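PDB 4IGU: CG5036 from Drosophila melanogaster, which probably binds G protein alpha subunits through its RGS domain, the part described here, acting as a GTPase activator and GDP-dissociation inhibitor. Local coordinates for residues Pro14-Glu17 with Glu18-Trp22; Arg97-Val100 with Asn101-Ile105. One frame throughout, in Å; residues are numbered along the deposited sequence.

Overall arrangement
Both contacts are local, each centred on a single short helix of an all-helical RGS domain. Interaction 1 comes first along the chain and spans helix 16-21 with its N-cap; interaction 2 follows much later, covering the last turns of helix 94-103 and the residues just after it. Their centres are about 39 Å apart and their nearest atoms about 28 Å apart, on opposite sides of the chain's centre, so neither touches the other. Residues 14-22 rest against helices 33-45 and 135-140, which brings the N-terminal region beside the C-terminal one; residues 97-105 pack on helix 67-81. The two contacts thus belong to opposite ends of a helical bundle that probably binds the G protein alpha subunit.

Interaction 1 (Pro14-Glu17 with Glu18-Trp22); sequences PTLE and EIRSW
With chi1 at 73°, Thr15 turns OG1 back over the first turn of helix 16-21, where it accepts from Glu18 N at 3.1 Å. The anti chi1 of Leu16 (179°) carries its branches toward Arg20. Leu16 CD2 thereby sits over the centre of one guanidinium face, 3.5 Å from Arg20 CZ, while Pro143 packs on both side chains. Arg20 NH2 donates to Ser141 O. Thr15 is the N-cap of the helix: its hydroxyl takes up a first-turn N-H, while its carbonyl O accepts from Ile19 N at 3.0 Å and starts the regular i to i+4 pattern, continued by Arg20 N on Leu16 O. Ahead of the cap, Pro14 folds its ring back on the apolar side. Pro14 CG lies 4.0 Å from Trp22 CH2, the proline crossing the indole at about a right angle, and 4.1 Å from Ile19 CG1; Ala34 of helix 33-45 touches both Pro14 and Trp22. On the polar side Glu18 OE1 meets the indole edge and accepts from Trp22 NE1 at 3.1 Å through its anti lone pair. Ser32 OG also bonds Glu18 OE1, and these two partners hold the carboxylate beside the tryptophan.

Interaction 2 (Arg97-Val100 with Asn101-Ile105); sequences REIV and NRNMI
The Asn101 side chain lies over the preceding turn of helix 94-103, its CG 3.1 Å from Arg97 O, and the backbone N of Asn101 bonds that same oxygen. The same helical pattern continues with Arg102 N on Glu98 O and Asn103 N on Ile99 O, the last at 2.9 Å. The closely packed side faces helix 67-81. Val100 is buried there against Tyr78 and Phe112, and Met104 CG lies 3.3 Å from Val100 O; Met104, bent at chi2 and chi3, carries its far end onto Ala74, Arg75 and Tyr78. Polar groups flank this apolar patch. Asn101 OD1 is bonded to Tyr78 OH, and replacement by an alanine would probably leave that hydroxyl without its amide mate and weaken the tie between the two helices. Asn103 lies alongside Ile99, with ND2 3.7 Å from Ile99 CG2, and donates from ND2 to Thr111 O, linking the end of the helix to the segment leading into helix 113-132. The other side faces solvent and is held by a long, undirected ion pair. There Arg102 bends at chi3 (-77°), which lays its guanidinium back across the helix with Glu98 O over one face, 3.6 Å above the plane. Arg102 NH2 also comes within 3.6 Å of Glu98 CB. Its salt bridge to Glu98 is long, 3.9 Å from Glu98 OE1 to Arg102 NH2, with the carboxylate and guanidinium planes 37° apart. Because Glu98 OE1 stands well out of the guanidinium plane, no N-H points at it: the attraction is of charge alone, probably softened by solvent, whereas the directed side-chain bonds of Asn101 and Asn103 reach other parts of the fold.

Interaction 1 (Pro14-Glu17 with Glu18-Trp22)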
loop_
_atom_site.group_PDB
_atom_site.type_symbol
_atom_site.label_atom_id
_atom_site.label_comp_id
_atom_site.label_asym_id
_atom_site.label_seq_id
_atom_site.Cartn_x
_atom_site.Cartn_y
_atom_site.Cartn_z
ATOM N N PRO A 14 10.867 -16.004 -2.058
ATOM C CA PRO A 14 9.710 -16.506 -2.804
ATOM C C PRO A 14 10.131 -17.298 -4.033
ATOM O O PRO A 14 11.199 -17.054 -4.590
ATOM C CB PRO A 14 9.004 -15.221 -3.236
ATOM C CG PRO A 14 10.119 -14.263 -3.423
ATOM C CD PRO A 14 11.104 -14.575 -2.323
ATOM N N THR A 15 9.285 -18.209 -4.365
ATOM C CA THR A 15 9.529 -19.043 -5.538
ATOM C C THR A 15 9.337 -18.243 -6.809
ATOM O O THR A 15 8.714 -17.178 -6.799
ATOM C CB THR A 15 8.601 -20.276 -5.594
ATOM O OG1 THR A 15 7.265 -19.876 -5.931
ATOM C CG2 THR A 15 8.603 -20.991 -4.274
ATOM N N LEU A 16 9.878 -18.765 -7.905
ATOM C CA LEU A 16 9.753 -18.119 -9.197
ATOM C C LEU A 16 8.293 -18.082 -9.623
ATOM O O LEU A 16 7.842 -17.119 -10.245
ATOM C CB LEU A 16 10.599 -18.846 -10.242
ATOM C CG LEU A 16 10.534 -18.268 -11.652
ATOM C CD1 LEU A 16 10.955 -16.801 -11.640
ATOM C CD2 LEU A 16 11.399 -19.080 -12.585
ATOM N N GLU A 17 7.557 -19.135 -9.285
ATOM C CA GLU A 17 6.124 -19.189 -9.570
ATOM C C GLU A 17 5.382 -18.035 -8.883
ATOM O O GLU A 17 4.529 -17.378 -9.489
ATOM C CB GLU A 17 5.555 -20.533 -9.107
ATOM C CG GLU A 17 4.090 -20.768 -9.471
ATOM C CD GLU A 17 3.675 -22.219 -9.288
ATOM O OE1 GLU A 17 4.573 -23.087 -9.207
ATOM O OE2 GLU A 17 2.458 -22.495 -9.225
ATOM N N GLU A 18 5.708 -17.809 -7.614
ATOM C CA GLU A 18 5.124 -16.720 -6.836
ATOM C C GLU A 18 5.447 -15.377 -7.491
ATOM O O GLU A 18 4.566 -14.535 -7.685
ATOM C CB GLU A 18 5.676 -16.759 -5.412
ATOM C CG GLU A 18 5.263 -15.584 -4.543
ATOM C CD GLU A 18 3.864 -15.738 -3.965
ATOM O OE1 GLU A 18 3.111 -14.742 -3.943
ATOM O OE2 GLU A 18 3.530 -16.850 -3.514
ATOM N N ILE A 19 6.716 -15.190 -7.845
ATOM C CA ILE A 19 7.171 -13.968 -8.502
ATOM C C ILE A 19 6.412 -13.655 -9.792
ATOM O O ILE A 19 5.901 -12.539 -9.975
ATOM C CB ILE A 19 8.680 -14.040 -8.804
ATOM C CG1 ILE A 19 9.469 -14.132 -7.492
ATOM C CG2 ILE A 19 9.114 -12.841 -9.659
ATOM C CD1 ILE A 19 10.972 -14.396 -7.661
ATOM N N ARG A 20 6.332 -14.632 -10.688
ATOM C CA ARG A 20 5.663 -14.420 -11.963
ATOM C C ARG A 20 4.171 -14.160 -11.782
ATOM O O ARG A 20 3.547 -13.497 -12.612
ATOM C CB ARG A 20 5.892 -15.614 -12.890
ATOM C CG ARG A 20 7.320 -15.707 -13.379
ATOM C CD ARG A 20 7.598 -17.001 -14.114
ATOM N NE ARG A 20 8.922 -16.947 -14.721
ATOM C CZ ARG A 20 9.531 -17.976 -15.295
ATOM N NH1 ARG A 20 8.941 -19.163 -15.336
ATOM N NH2 ARG A 20 10.739 -17.815 -15.820
ATOM N N SER A 21 3.600 -14.669 -10.691
ATOM C CA SER A 21 2.179 -14.440 -10.421
ATOM C C SER A 21 1.885 -12.952 -10.193
ATOM O O SER A 21 0.789 -12.467 -10.517
ATOM C CB SER A 21 1.705 -15.275 -9.229
ATOM O OG SER A 21 2.190 -14.758 -7.997
ATOM N N TRP A 22 2.872 -12.231 -9.659
ATOM C CA TRP A 22 2.736 -10.801 -9.362
ATOM C C TRP A 22 2.508 -10.025 -10.651
ATOM O O TRP A 22 1.932 -8.929 -10.643
ATOM C CB TRP A 22 3.990 -10.264 -8.646
ATOM C CG TRP A 22 4.347 -11.009 -7.394
ATOM C CD1 TRP A 22 3.539 -11.846 -6.680
ATOM C CD2 TRP A 22 5.611 -10.994 -6.712
ATOM N NE1 TRP A 22 4.218 -12.346 -5.597
ATOM C CE2 TRP A 22 5.493 -11.840 -5.592
ATOM C CE3 TRP A 22 6.829 -10.342 -6.938
ATOM C CZ2 TRP A 22 6.549 -12.060 -4.700
ATOM C CZ3 TRP A 22 7.877 -10.557 -6.051
ATOM C CH2 TRP A 22 7.727 -11.408 -4.945
#

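Interaction 2 (Arg97-Val100 with Asn101-Ile105)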
loop_
_atom_site.group_PDB
_atom_site.type_symbol
_atom_site.label_atom_id
_atom_site.label_comp_id
_atom_site.label_asym_id
_atom_site.label_seq_id
_atom_site.Cartn_x
_atom_site.Cartn_y
_atom_site.Cartn_z
ATOM N N ARG A 97 -10.339 14.462 1.229
ATOM C CA ARG A 97 -9.787 14.993 2.481
ATOM C C ARG A 97 -10.879 15.466 3.438
ATOM O O ARG A 97 -10.801 15.243 4.652
ATOM C CB ARG A 97 -8.811 16.143 2.213
ATOM C CG ARG A 97 -7.444 15.689 1.747
ATOM C CD ARG A 97 -6.462 16.860 1.661
ATOM N NE ARG A 97 -5.095 16.385 1.845
ATOM C CZ ARG A 97 -4.449 16.368 3.011
ATOM N NH1 ARG A 97 -5.024 16.824 4.125
ATOM N NH2 ARG A 97 -3.210 15.899 3.060
ATOM N N GLU A 98 -11.899 16.114 2.883
ATOM C CA GLU A 98 -13.002 16.639 3.675
ATOM C C GLU A 98 -13.832 15.520 4.281
ATOM O O GLU A 98 -14.298 15.639 5.417
ATOM C CB GLU A 98 -13.891 17.548 2.820
ATOM C CG GLU A 98 -13.254 18.879 2.481
ATOM C CD GLU A 98 -12.828 19.647 3.734
ATOM O OE1 GLU A 98 -13.556 19.585 4.753
ATOM O OE2 GLU A 98 -11.765 20.307 3.698
ATOM N N ILE A 99 -14.018 14.438 3.523
ATOM C CA ILE A 99 -14.739 13.271 4.024
ATOM C C ILE A 99 -14.001 12.632 5.195
ATOM O O ILE A 99 -14.609 12.345 6.229
ATOM C CB ILE A 99 -14.976 12.208 2.922
ATOM C CG1 ILE A 99 -15.951 12.739 1.870
ATOM C CG2 ILE A 99 -15.531 10.927 3.533
ATOM C CD1 ILE A 99 -16.121 11.839 0.642
ATOM N N VAL A 100 -12.696 12.408 5.029
ATOM C CA VAL A 100 -11.863 11.838 6.089
ATOM C C VAL A 100 -11.857 12.727 7.347
ATOM O O VAL A 100 -12.017 12.225 8.468
ATOM C CB VAL A 100 -10.425 11.574 5.588
ATOM C CG1 VAL A 100 -9.511 11.153 6.736
ATOM C CG2 VAL A 100 -10.446 10.504 4.507
ATOM N N ASN A 101 -11.703 14.037 7.166
ATOM C CA ASN A 101 -11.755 14.976 8.296
ATOM C C ASN A 101 -13.035 14.827 9.087
ATOM O O ASN A 101 -13.023 14.762 10.320
ATOM C CB ASN A 101 -11.636 16.434 7.824
ATOM C CG ASN A 101 -10.254 16.775 7.331
ATOM O OD1 ASN A 101 -9.331 15.971 7.438
ATOM N ND2 ASN A 101 -10.095 17.984 6.788
ATOM N N ARG A 102 -14.159 14.786 8.383
ATOM C CA ARG A 102 -15.428 14.643 9.075
ATOM C C ARG A 102 -15.504 13.281 9.761
ATOM O O ARG A 102 -16.034 13.186 10.870
ATOM C CB ARG A 102 -16.616 14.873 8.115
ATOM C CG ARG A 102 -16.670 16.313 7.557
ATOM C CD ARG A 102 -17.972 16.633 6.797
ATOM N NE ARG A 102 -18.008 16.069 5.443
ATOM C CZ ARG A 102 -17.610 16.714 4.345
ATOM N NH1 ARG A 102 -17.685 16.122 3.154
ATOM N NH2 ARG A 102 -17.135 17.952 4.435
ATOM N N ASN A 103 -14.983 12.231 9.111
ATOM C CA ASN A 103 -15.025 10.874 9.695
ATOM C C ASN A 103 -14.154 10.739 10.931
ATOM O O ASN A 103 -14.280 9.771 11.677
ATOM C CB ASN A 103 -14.586 9.800 8.690
ATOM C CG ASN A 103 -15.604 9.562 7.586
ATOM O OD1 ASN A 103 -16.728 10.036 7.660
ATOM N ND2 ASN A 103 -15.212 8.800 6.566
ATOM N N MET A 104 -13.242 11.686 11.128
ATOM C CA MET A 104 -12.294 11.598 12.231
ATOM C C MET A 104 -12.867 12.115 13.529
ATOM O O MET A 104 -12.219 12.017 14.580
ATOM C CB MET A 104 -10.987 12.330 11.896
ATOM C CG MET A 104 -10.035 11.489 11.039
ATOM S SD MET A 104 -9.488 9.958 11.852
ATOM C CE MET A 104 -8.657 10.565 13.319
ATOM N N ILE A 105 -14.077 12.671 13.478
ATOM C CA ILE A 105 -14.700 13.148 14.707
ATOM C C ILE A 105 -15.065 11.961 15.593
ATOM O O ILE A 105 -14.899 12.010 16.815
ATOM C CB ILE A 105 -15.946 14.043 14.441
ATOM C CG1 ILE A 105 -15.558 15.265 13.604
ATOM C CG2 ILE A 105 -16.562 14.522 15.750
ATOM C CD1 ILE A 105 -14.492 16.125 14.252
#